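Local coordinates for F-BAR domain only protein 1 (Danio rerio, PDB 5JP2), which probably acts early in clathrin-mediated endocytosis, its mu homology domain binding an Eps15 peptide, and may thereby regulate Bmp receptor uptake and signaling, at residues P18-A29 and V41-P52; P83-D91 and D101-H112. All coordinates share one frame; numbering follows the deposited sequence. Where two conformers were deposited one is given.

In the fold
Strand 17-31 runs out from near the N terminus, and strand 39-52 returns beside it. Interaction 1 (18-29 with 41-52) closes this first hairpin, in the middle of the long mixed sheet between strands 125-137 and 266-283. The chain then passes through helix 55-61 and strand 69-73 before interaction 2 (83-91 with 101-112) closes a second, shorter loop. The two contacts follow in series and neither nest nor cross. Interaction 2 ties the edge of a four-stranded sheet to helix 106-119. The centres of interactions 1 and 2 lie about 18 Å apart. They meet where Met-49 and Phe-51 pack on Phe-104, and Phe-51 also on Leu-109.

Interaction 1: residues P18-A29 and V41-P52; sequences PVAAAITEYINA and VKITGDLTMSFP
Val-41 lies opposite Ala-29, and its CG1 reaches Ile-27 CD1 at 3.6 Å. The two strands form an antiparallel beta hairpin with ten backbone hydrogen bonds. Lys-42 exchanges two of these with Asn-28, and the two side chains run side by side. Ile-43 splits its branches: CG1 packs on Ile-27, while CG2 lies against Glu-25 OE1 at 3.7 Å. The Glu-25 carboxylate is buried, and Ser-255 and Tyr-133 bond to its OE2. Thr-44 pairs with Tyr-26. Gly-45 faces Glu-25, with its CA 4.0 Å from Glu-25 CG.

Asp-46 turns its CG anti to the backbone N (chi1 161°), on the same face as Thr-24 and Thr-48. Its OD1 accepts from Thr-48 OG1 at 2.9 Å through the syn lone pair. A water sits among Asp-46 OD1, Thr-24 OG1 and Ala-22 O and so bridges the strands; Arg-274 also bonds to Thr-24 OG1. Asp-46 OD2 makes a salt bridge to Lys-132.

Leu-47 CD1 meets Ile-23 CG1 at 3.9 Å on the other face. Met-49 sends its SD to Val-19 CG2, also 3.9 Å away. Ser-50 N bonds almost straight to Ala-20 O, and Ser-50 OG bonds to Asn-127. Phe-51 lies alongside Val-19 CG1, and Pro-52 packs on Pro-18. The face with Ile-23 and Leu-47 is thus apolar apart from the buried Glu-25 carboxylate. On the face of Asp-46, Ala-22 and Ser-50 touch the bound peptide, as do Pro-18 and Pro-52 at the strand ends.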
loop_
_atom_site.group_PDB
_atom_site.type_symbol
_atom_site.label_atom_id
_atom_site.label_comp_id
_atom_site.label_asym_id
_atom_site.label_seq_id
_atom_site.Cartn_x
_atom_site.Cartn_y
_atom_site.Cartn_z
ATOM N N PRO B 18 -19.654 14.339 7.945
ATOM C CA PRO B 18 -18.304 13.893 7.587
ATOM C C PRO B 18 -18.217 12.407 7.273
ATOM O O PRO B 18 -18.852 11.575 7.921
ATOM C CB PRO B 18 -17.503 14.218 8.849
ATOM C CG PRO B 18 -18.500 13.971 9.955
ATOM C CD PRO B 18 -19.837 14.405 9.409
ATOM N N VAL B 19 -17.374 12.074 6.290
ATOM C CA VAL B 19 -16.924 10.706 6.066
ATOM C C VAL B 19 -15.414 10.733 5.894
ATOM O O VAL B 19 -14.814 11.780 5.662
ATOM C CB VAL B 19 -17.593 10.026 4.844
ATOM C CG1 VAL B 19 -19.104 9.977 5.003
ATOM C CG2 VAL B 19 -17.208 10.700 3.545
ATOM N N ALA B 20 -14.798 9.564 6.016
ATOM C CA ALA B 20 -13.365 9.419 5.835
ATOM C C ALA B 20 -13.060 8.247 4.908
ATOM O O ALA B 20 -13.794 7.260 4.872
ATOM C CB ALA B 20 -12.669 9.223 7.178
ATOM N N ALA B 21 -11.963 8.368 4.165
ATOM C CA ALA B 21 -11.527 7.367 3.204
ATOM C C ALA B 21 -10.143 6.840 3.576
ATOM O O ALA B 21 -9.368 7.518 4.251
ATOM C CB ALA B 21 -11.492 7.940 1.793
ATOM N N ALA B 22 -9.847 5.611 3.159
ATOM C CA ALA B 22 -8.525 5.026 3.346
ATOM C C ALA B 22 -8.131 4.291 2.081
ATOM O O ALA B 22 -8.882 3.452 1.585
ATOM C CB ALA B 22 -8.468 4.075 4.541
ATOM N N ILE B 23 -6.952 4.619 1.574
ATOM C CA ILE B 23 -6.381 4.020 0.380
ATOM C C ILE B 23 -5.197 3.192 0.843
ATOM O O ILE B 23 -4.246 3.740 1.401
ATOM C CB ILE B 23 -5.952 5.086 -0.637
ATOM C CG1 ILE B 23 -7.148 5.896 -1.118
ATOM C CG2 ILE B 23 -5.250 4.472 -1.803
ATOM C CD1 ILE B 23 -6.773 7.017 -2.048
ATOM N N THR B 24 -5.267 1.879 0.637
ATOM C CA THR B 24 -4.254 0.932 1.076
ATOM C C THR B 24 -3.711 0.191 -0.138
ATOM O O THR B 24 -4.484 -0.313 -0.947
ATOM C CB THR B 24 -4.843 -0.049 2.073
ATOM O OG1 THR B 24 -5.451 0.689 3.128
ATOM C CG2 THR B 24 -3.781 -0.922 2.648
ATOM N N GLU B 25 -2.394 0.150 -0.284
ATOM C CA GLU B 25 -1.789 -0.453 -1.461
ATOM C C GLU B 25 -0.646 -1.378 -1.079
ATOM O O GLU B 25 0.165 -1.037 -0.228
ATOM C CB GLU B 25 -1.304 0.622 -2.432
ATOM C CG GLU B 25 -2.432 1.286 -3.144
ATOM C CD GLU B 25 -1.993 2.231 -4.209
ATOM O OE1 GLU B 25 -0.789 2.372 -4.417
ATOM O OE2 GLU B 25 -2.857 2.858 -4.834
ATOM N N TYR B 26 -0.612 -2.561 -1.682
ATOM C CA TYR B 26 0.507 -3.483 -1.564
ATOM C C TYR B 26 1.229 -3.611 -2.898
ATOM O O TYR B 26 0.613 -3.593 -3.960
ATOM C CB TYR B 26 0.057 -4.857 -1.096
ATOM C CG TYR B 26 -0.433 -4.854 0.308
ATOM C CD1 TYR B 26 0.436 -5.028 1.365
ATOM C CD2 TYR B 26 -1.767 -4.653 0.584
ATOM C CE1 TYR B 26 -0.023 -5.010 2.658
ATOM C CE2 TYR B 26 -2.233 -4.639 1.862
ATOM C CZ TYR B 26 -1.364 -4.814 2.897
ATOM O OH TYR B 26 -1.850 -4.805 4.180
ATOM N N ILE B 27 2.548 -3.731 -2.847
ATOM C CA ILE B 27 3.332 -3.783 -4.065
ATOM C C ILE B 27 4.207 -5.027 -4.068
ATOM O O ILE B 27 4.929 -5.303 -3.106
ATOM C CB ILE B 27 4.164 -2.500 -4.273
ATOM C CG1 ILE B 27 4.917 -2.586 -5.600
ATOM C CG2 ILE B 27 5.078 -2.222 -3.098
ATOM C CD1 ILE B 27 5.483 -1.303 -6.084
ATOM N N ASN B 28 4.114 -5.786 -5.149
ATOM C CA ASN B 28 4.989 -6.910 -5.417
ATOM C C ASN B 28 5.904 -6.517 -6.564
ATOM O O ASN B 28 5.484 -5.843 -7.498
ATOM C CB ASN B 28 4.195 -8.159 -5.782
ATOM C CG ASN B 28 3.501 -8.778 -4.600
ATOM O OD1 ASN B 28 3.880 -8.564 -3.462
ATOM N ND2 ASN B 28 2.525 -9.605 -4.871
ATOM N N ALA B 29 7.162 -6.903 -6.483
ATOM C CA ALA B 29 8.080 -6.529 -7.544
ATOM C C ALA B 29 9.142 -7.605 -7.688
ATOM O O ALA B 29 9.422 -8.346 -6.748
ATOM C CB ALA B 29 8.727 -5.169 -7.276
ATOM N N VAL B 41 6.312 -5.199 -11.865
ATOM C CA VAL B 41 5.652 -4.595 -10.715
ATOM C C VAL B 41 4.151 -4.890 -10.745
ATOM O O VAL B 41 3.503 -4.728 -11.781
ATOM C CB VAL B 41 5.907 -3.078 -10.676
ATOM C CG1 VAL B 41 5.157 -2.457 -9.523
ATOM C CG2 VAL B 41 7.372 -2.810 -10.537
ATOM N N LYS B 42 3.598 -5.293 -9.599
ATOM C CA LYS B 42 2.153 -5.421 -9.404
ATOM C C LYS B 42 1.713 -4.713 -8.122
ATOM O O LYS B 42 2.134 -5.080 -7.023
ATOM C CB LYS B 42 1.715 -6.888 -9.348
ATOM C CG LYS B 42 0.193 -7.032 -9.343
ATOM C CD LYS B 42 -0.291 -8.463 -9.290
ATOM C CE LYS B 42 -0.097 -9.060 -7.924
ATOM N NZ LYS B 42 -0.939 -10.252 -7.711
ATOM N N ILE B 43 0.834 -3.729 -8.256
ATOM C CA ILE B 43 0.253 -3.031 -7.117
ATOM C C ILE B 43 -1.191 -3.468 -6.949
ATOM O O ILE B 43 -1.951 -3.507 -7.917
ATOM C CB ILE B 43 0.347 -1.508 -7.289
ATOM C CG1 ILE B 43 1.806 -1.088 -7.417
ATOM C CG2 ILE B 43 -0.293 -0.820 -6.120
ATOM C CD1 ILE B 43 1.978 0.238 -8.022
ATOM N N THR B 44 -1.568 -3.778 -5.721
ATOM C CA THR B 44 -2.929 -4.142 -5.380
ATOM C C THR B 44 -3.463 -3.178 -4.330
ATOM O O THR B 44 -2.825 -2.943 -3.305
ATOM C CB THR B 44 -2.975 -5.560 -4.866
ATOM O OG1 THR B 44 -2.426 -6.415 -5.871
ATOM C CG2 THR B 44 -4.393 -5.954 -4.626
ATOM N N GLY B 45 -4.625 -2.608 -4.593
ATOM C CA GLY B 45 -5.121 -1.558 -3.733
ATOM C C GLY B 45 -6.530 -1.800 -3.259
ATOM O O GLY B 45 -7.298 -2.541 -3.870
ATOM N N ASP B 46 -6.871 -1.103 -2.179
ATOM C CA ASP B 46 -8.175 -1.178 -1.549
ATOM C C ASP B 46 -8.625 0.218 -1.135
ATOM O O ASP B 46 -7.856 0.961 -0.531
ATOM C CB ASP B 46 -8.138 -2.091 -0.336
ATOM C CG ASP B 46 -9.306 -1.856 0.587
ATOM O OD1 ASP B 46 -9.126 -1.113 1.569
ATOM O OD2 ASP B 46 -10.405 -2.395 0.340
ATOM N N LEU B 47 -9.864 0.567 -1.443
ATOM C CA LEU B 47 -10.474 1.811 -0.987
ATOM C C LEU B 47 -11.565 1.519 0.031
ATOM O O LEU B 47 -12.555 0.866 -0.288
ATOM C CB LEU B 47 -11.050 2.600 -2.153
ATOM C CG LEU B 47 -11.790 3.888 -1.813
ATOM C CD1 LEU B 47 -10.884 4.902 -1.161
ATOM C CD2 LEU B 47 -12.386 4.468 -3.066
ATOM N N THR B 48 -11.380 2.000 1.244
ATOM C CA THR B 48 -12.353 1.839 2.306
ATOM C C THR B 48 -12.913 3.211 2.677
ATOM O O THR B 48 -12.217 4.221 2.597
ATOM C CB THR B 48 -11.708 1.150 3.515
ATOM O OG1 THR B 48 -11.407 -0.199 3.173
ATOM C CG2 THR B 48 -12.615 1.132 4.693
ATOM N N MET B 49 -14.189 3.262 3.038
ATOM C CA MET B 49 -14.773 4.492 3.541
ATOM C C MET B 49 -15.344 4.256 4.927
ATOM O O MET B 49 -15.927 3.209 5.197
ATOM C CB MET B 49 -15.840 5.037 2.614
ATOM C CG MET B 49 -16.379 6.358 3.088
ATOM S SD MET B 49 -17.461 7.170 1.937
ATOM C CE MET B 49 -16.334 7.704 0.687
ATOM N N SER B 50 -15.140 5.226 5.810
ATOM C CA SER B 50 -15.566 5.145 7.196
ATOM C C SER B 50 -16.691 6.143 7.465
ATOM O O SER B 50 -16.723 7.233 6.896
ATOM C CB SER B 50 -14.386 5.407 8.125
ATOM O OG SER B 50 -14.723 5.109 9.457
ATOM N N PHE B 51 -17.623 5.750 8.328
ATOM C CA PHE B 51 -18.788 6.546 8.666
ATOM C C PHE B 51 -18.898 6.725 10.173
ATOM O O PHE B 51 -18.743 5.762 10.924
ATOM C CB PHE B 51 -20.081 5.905 8.158
ATOM C CG PHE B 51 -20.208 5.884 6.675
ATOM C CD1 PHE B 51 -19.576 4.923 5.923
ATOM C CD2 PHE B 51 -20.973 6.819 6.035
ATOM C CE1 PHE B 51 -19.705 4.912 4.571
ATOM C CE2 PHE B 51 -21.096 6.808 4.689
ATOM C CZ PHE B 51 -20.459 5.852 3.951
ATOM N N PRO B 52 -19.227 7.924 10.633
ATOM C CA PRO B 52 -19.363 8.135 12.075
ATOM C C PRO B 52 -20.628 7.475 12.582
ATOM O O PRO B 52 -21.649 7.458 11.901
ATOM C CB PRO B 52 -19.428 9.659 12.205
ATOM C CG PRO B 52 -19.894 10.134 10.895
ATOM C CD PRO B 52 -19.377 9.171 9.869
HETATM O O HOH W 1 -7.929 0.873 2.558
#

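Interaction 2: residues P83-D91 and D101-H112; sequences PNQKLLYSD and DFWFNMQALTLH
A short antiparallel beta hairpin, strands 88-90 and 99-104, leads here into helix 106-119. Tyr-89 and Trp-103 form its hydrogen-bonded pair. Tyr-89 N donates to Trp-103 O at 2.7 Å, and Trp-103 N returns a longer bond to Tyr-89 O. Asn-105 N then bonds to Leu-87 O at 2.9 Å, so the N-cap residue of the helix is tied to the turn before strand 88-90. Asn-84 OD1 accepts from Leu-87 N in an Asx motif that shapes this turn.

Leu-88 stands over Phe-104. Its CD2 sits 3.8 Å from the ring centroid, only 5° off the ring normal, a CH-pi contact. With its CG anti to the carbonyl carbon (chi1 -62°), Leu-88 runs alongside Phe-104 and brings CD2 over the ring. Phe-104 also packs on Leu-130 and Phe-70. With an alanine in place of Phe-104, Leu-88 CD2 is likely to lose the ring it lies over, and a gap would probably open beside Leu-130.

Pro-83 CG meets Phe-102 CE1 at 3.9 Å, the side chains at about a right angle. Trp-103 turns its ring edge to Ser-90, with CZ3 3.6 Å from Ser-90 CA. Leu-87 wedges CD2 against Ala-108 CB at 3.9 Å, while its CD1 lies over one face of the His-112 ring. The pairing thus rests on backbone bonds that do not depend on side-chain identity, whereas apolar and CH-pi contacts of Leu-87 and Leu-88 join turn, strand and helix.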
loop_
_atom_site.group_PDB
_atom_site.type_symbol
_atom_site.label_atom_id
_atom_site.label_comp_id
_atom_site.label_asym_id
_atom_site.label_seq_id
_atom_site.Cartn_x
_atom_site.Cartn_y
_atom_site.Cartn_z
ATOM N N PRO B 83 -15.598 -2.503 -8.192
ATOM C CA PRO B 83 -16.417 -1.752 -7.243
ATOM C C PRO B 83 -17.305 -2.669 -6.432
ATOM O O PRO B 83 -17.617 -3.789 -6.825
ATOM C CB PRO B 83 -17.254 -0.840 -8.139
ATOM C CG PRO B 83 -16.671 -0.965 -9.498
ATOM C CD PRO B 83 -16.037 -2.285 -9.572
ATOM N N ASN B 84 -17.726 -2.173 -5.283
ATOM C CA ASN B 84 -18.671 -2.924 -4.475
ATOM C C ASN B 84 -20.035 -2.757 -5.112
ATOM O O ASN B 84 -20.599 -1.665 -5.091
ATOM C CB ASN B 84 -18.672 -2.420 -3.036
ATOM C CG ASN B 84 -19.730 -3.073 -2.184
ATOM O OD1 ASN B 84 -20.782 -3.453 -2.662
ATOM N ND2 ASN B 84 -19.445 -3.215 -0.907
ATOM N N GLN B 85 -20.586 -3.840 -5.631
ATOM C CA GLN B 85 -21.816 -3.749 -6.395
ATOM C C GLN B 85 -23.034 -3.913 -5.513
ATOM O O GLN B 85 -24.147 -3.712 -5.967
ATOM C CB GLN B 85 -21.829 -4.795 -7.502
ATOM C CG GLN B 85 -21.090 -4.372 -8.741
ATOM C CD GLN B 85 -21.234 -5.386 -9.842
ATOM O OE1 GLN B 85 -20.909 -6.558 -9.663
ATOM N NE2 GLN B 85 -21.735 -4.947 -10.989
ATOM N N LYS B 86 -22.831 -4.285 -4.266
ATOM C CA LYS B 86 -23.894 -4.246 -3.283
ATOM C C LYS B 86 -24.324 -2.808 -3.011
ATOM O O LYS B 86 -25.518 -2.514 -2.926
ATOM C CB LYS B 86 -23.385 -4.899 -2.004
ATOM C CG LYS B 86 -23.033 -6.355 -2.130
ATOM C CD LYS B 86 -22.518 -6.894 -0.799
ATOM C CE LYS B 86 -23.597 -7.300 0.186
ATOM N NZ LYS B 86 -22.974 -7.632 1.511
ATOM N N LEU B 87 -23.359 -1.909 -2.813
ATOM C CA LEU B 87 -23.641 -0.555 -2.372
ATOM C C LEU B 87 -23.520 0.550 -3.419
ATOM O O LEU B 87 -23.928 1.677 -3.125
ATOM C CB LEU B 87 -22.726 -0.226 -1.198
ATOM C CG LEU B 87 -22.770 -1.262 -0.072
ATOM C CD1 LEU B 87 -21.773 -0.957 0.970
ATOM C CD2 LEU B 87 -24.128 -1.311 0.556
ATOM N N LEU B 88 -23.028 0.300 -4.629
ATOM C CA LEU B 88 -22.671 1.427 -5.481
ATOM C C LEU B 88 -23.303 1.369 -6.858
ATOM O O LEU B 88 -23.615 0.302 -7.388
ATOM C CB LEU B 88 -21.163 1.548 -5.662
ATOM C CG LEU B 88 -20.304 1.793 -4.430
ATOM C CD1 LEU B 88 -18.870 1.611 -4.832
ATOM C CD2 LEU B 88 -20.544 3.194 -3.873
ATOM N N TYR B 89 -23.485 2.565 -7.418
ATOM C CA TYR B 89 -23.908 2.795 -8.790
ATOM C C TYR B 89 -22.785 3.456 -9.569
ATOM O O TYR B 89 -21.872 4.037 -8.991
ATOM C CB TYR B 89 -25.129 3.708 -8.863
ATOM C CG TYR B 89 -26.375 3.162 -8.228
ATOM C CD1 TYR B 89 -26.923 1.967 -8.662
ATOM C CD2 TYR B 89 -27.026 3.853 -7.219
ATOM C CE1 TYR B 89 -28.074 1.465 -8.102
ATOM C CE2 TYR B 89 -28.185 3.354 -6.649
ATOM C CZ TYR B 89 -28.699 2.159 -7.100
ATOM O OH TYR B 89 -29.840 1.648 -6.547
ATOM N N SER B 90 -22.889 3.421 -10.892
ATOM C CA SER B 90 -21.891 4.052 -11.741
ATOM C C SER B 90 -22.470 4.272 -13.127
ATOM O O SER B 90 -23.523 3.734 -13.472
ATOM C CB SER B 90 -20.627 3.209 -11.852
ATOM O OG SER B 90 -20.914 2.012 -12.540
ATOM N N ASP B 91 -21.742 5.035 -13.939
ATOM C CA ASP B 91 -22.157 5.293 -15.305
ATOM C C ASP B 91 -21.275 4.509 -16.261
ATOM O O ASP B 91 -20.102 4.867 -16.439
ATOM C CB ASP B 91 -22.074 6.783 -15.616
ATOM C CG ASP B 91 -22.771 7.141 -16.905
ATOM O OD1 ASP B 91 -23.390 6.243 -17.503
ATOM O OD2 ASP B 91 -22.682 8.308 -17.334
ATOM N N ASP B 101 -16.870 8.278 -11.639
ATOM C CA ASP B 101 -17.829 8.653 -10.617
ATOM C C ASP B 101 -18.601 7.450 -10.103
ATOM O O ASP B 101 -18.885 6.506 -10.841
ATOM C CB ASP B 101 -18.839 9.675 -11.139
ATOM C CG ASP B 101 -18.236 11.031 -11.359
ATOM O OD1 ASP B 101 -17.360 11.163 -12.225
ATOM O OD2 ASP B 101 -18.621 11.959 -10.639
ATOM N N PHE B 102 -18.949 7.514 -8.826
ATOM C CA PHE B 102 -19.753 6.502 -8.173
ATOM C C PHE B 102 -20.769 7.169 -7.261
ATOM O O PHE B 102 -20.484 8.192 -6.642
ATOM C CB PHE B 102 -18.872 5.565 -7.364
ATOM C CG PHE B 102 -17.943 4.759 -8.202
ATOM C CD1 PHE B 102 -18.347 3.554 -8.739
ATOM C CD2 PHE B 102 -16.661 5.205 -8.459
ATOM C CE1 PHE B 102 -17.490 2.819 -9.513
ATOM C CE2 PHE B 102 -15.802 4.470 -9.225
ATOM C CZ PHE B 102 -16.214 3.277 -9.755
ATOM N N TRP B 103 -21.959 6.586 -7.186
ATOM C CA TRP B 103 -23.004 7.039 -6.280
ATOM C C TRP B 103 -23.383 5.904 -5.350
ATOM O O TRP B 103 -23.431 4.750 -5.760
ATOM C CB TRP B 103 -24.250 7.512 -7.035
ATOM C CG TRP B 103 -23.958 8.588 -8.004
ATOM C CD1 TRP B 103 -24.188 9.921 -7.841
ATOM C CD2 TRP B 103 -23.366 8.438 -9.295
ATOM N NE1 TRP B 103 -23.775 10.612 -8.949
ATOM C CE2 TRP B 103 -23.267 9.725 -9.858
ATOM C CE3 TRP B 103 -22.914 7.344 -10.030
ATOM C CZ2 TRP B 103 -22.732 9.946 -11.124
ATOM C CZ3 TRP B 103 -22.383 7.567 -11.285
ATOM C CH2 TRP B 103 -22.295 8.856 -11.819
ATOM N N PHE B 104 -23.665 6.230 -4.105
ATOM C CA PHE B 104 -24.141 5.229 -3.175
ATOM C C PHE B 104 -25.618 4.947 -3.393
ATOM O O PHE B 104 -26.395 5.827 -3.765
ATOM C CB PHE B 104 -23.940 5.687 -1.738
ATOM C CG PHE B 104 -22.623 5.319 -1.170
ATOM C CD1 PHE B 104 -22.435 4.114 -0.557
ATOM C CD2 PHE B 104 -21.568 6.196 -1.251
ATOM C CE1 PHE B 104 -21.222 3.791 -0.039
ATOM C CE2 PHE B 104 -20.361 5.866 -0.737
ATOM C CZ PHE B 104 -20.191 4.669 -0.129
ATOM N N ASN B 105 -26.003 3.708 -3.112
ATOM C CA ASN B 105 -27.399 3.372 -2.918
ATOM C C ASN B 105 -27.727 3.653 -1.459
ATOM O O ASN B 105 -27.267 2.936 -0.570
ATOM C CB ASN B 105 -27.613 1.901 -3.263
ATOM C CG ASN B 105 -29.057 1.453 -3.130
ATOM O OD1 ASN B 105 -29.611 0.887 -4.063
ATOM N ND2 ASN B 105 -29.662 1.678 -1.982
ATOM N N MET B 106 -28.538 4.667 -1.201
ATOM C CA MET B 106 -28.646 5.104 0.183
ATOM C C MET B 106 -29.485 4.148 1.007
ATOM O O MET B 106 -29.298 4.051 2.221
ATOM C CB MET B 106 -29.218 6.519 0.260
ATOM C CG MET B 106 -28.387 7.588 -0.440
ATOM S SD MET B 106 -26.654 7.719 0.017
ATOM C CE MET B 106 -26.740 8.030 1.754
ATOM N N GLN B 107 -30.379 3.408 0.367
ATOM C CA GLN B 107 -31.170 2.421 1.092
ATOM C C GLN B 107 -30.313 1.224 1.491
ATOM O O GLN B 107 -30.352 0.776 2.637
ATOM C CB GLN B 107 -32.374 1.998 0.245
ATOM C CG GLN B 107 -33.423 3.100 0.055
ATOM C CD GLN B 107 -34.434 2.785 -1.040
ATOM O OE1 GLN B 107 -35.573 2.415 -0.770
ATOM N NE2 GLN B 107 -34.023 2.956 -2.281
ATOM N N ALA B 108 -29.515 0.701 0.562
ATOM C CA ALA B 108 -28.600 -0.383 0.906
ATOM C C ALA B 108 -27.558 0.075 1.919
ATOM O O ALA B 108 -27.287 -0.617 2.901
ATOM C CB ALA B 108 -27.925 -0.923 -0.352
ATOM N N LEU B 109 -26.972 1.253 1.703
ATOM C CA LEU B 109 -25.997 1.786 2.651
ATOM C C LEU B 109 -26.586 1.905 4.049
ATOM O O LEU B 109 -25.938 1.536 5.032
ATOM C CB LEU B 109 -25.480 3.143 2.181
ATOM C CG LEU B 109 -24.463 3.768 3.131
ATOM C CD1 LEU B 109 -23.252 2.864 3.255
ATOM C CD2 LEU B 109 -24.065 5.164 2.711
ATOM N N THR B 110 -27.811 2.421 4.157
ATOM C CA THR B 110 -28.474 2.520 5.457
ATOM C C THR B 110 -28.589 1.166 6.127
ATOM O O THR B 110 -28.260 1.015 7.307
ATOM C CB THR B 110 -29.859 3.142 5.306
ATOM O OG1 THR B 110 -29.743 4.419 4.683
ATOM C CG2 THR B 110 -30.514 3.299 6.643
ATOM N N LEU B 111 -29.104 0.174 5.400
ATOM C CA LEU B 111 -29.230 -1.163 5.964
ATOM C C LEU B 111 -27.872 -1.714 6.356
ATOM O O LEU B 111 -27.736 -2.380 7.388
ATOM C CB LEU B 111 -29.907 -2.095 4.965
ATOM C CG LEU B 111 -31.386 -1.821 4.739
ATOM C CD1 LEU B 111 -31.940 -2.725 3.681
ATOM C CD2 LEU B 111 -32.125 -2.025 6.031
ATOM N N HIS B 112 -26.853 -1.434 5.549
ATOM C CA HIS B 112 -25.529 -1.978 5.821
ATOM C C HIS B 112 -24.960 -1.427 7.115
ATOM O O HIS B 112 -24.378 -2.168 7.909
ATOM C CB HIS B 112 -24.597 -1.690 4.650
ATOM C CG HIS B 112 -23.206 -2.176 4.864
ATOM N ND1 HIS B 112 -22.793 -3.429 4.482
ATOM C CD2 HIS B 112 -22.140 -1.593 5.454
ATOM C CE1 HIS B 112 -21.530 -3.593 4.815
ATOM N NE2 HIS B 112 -21.110 -2.495 5.407
#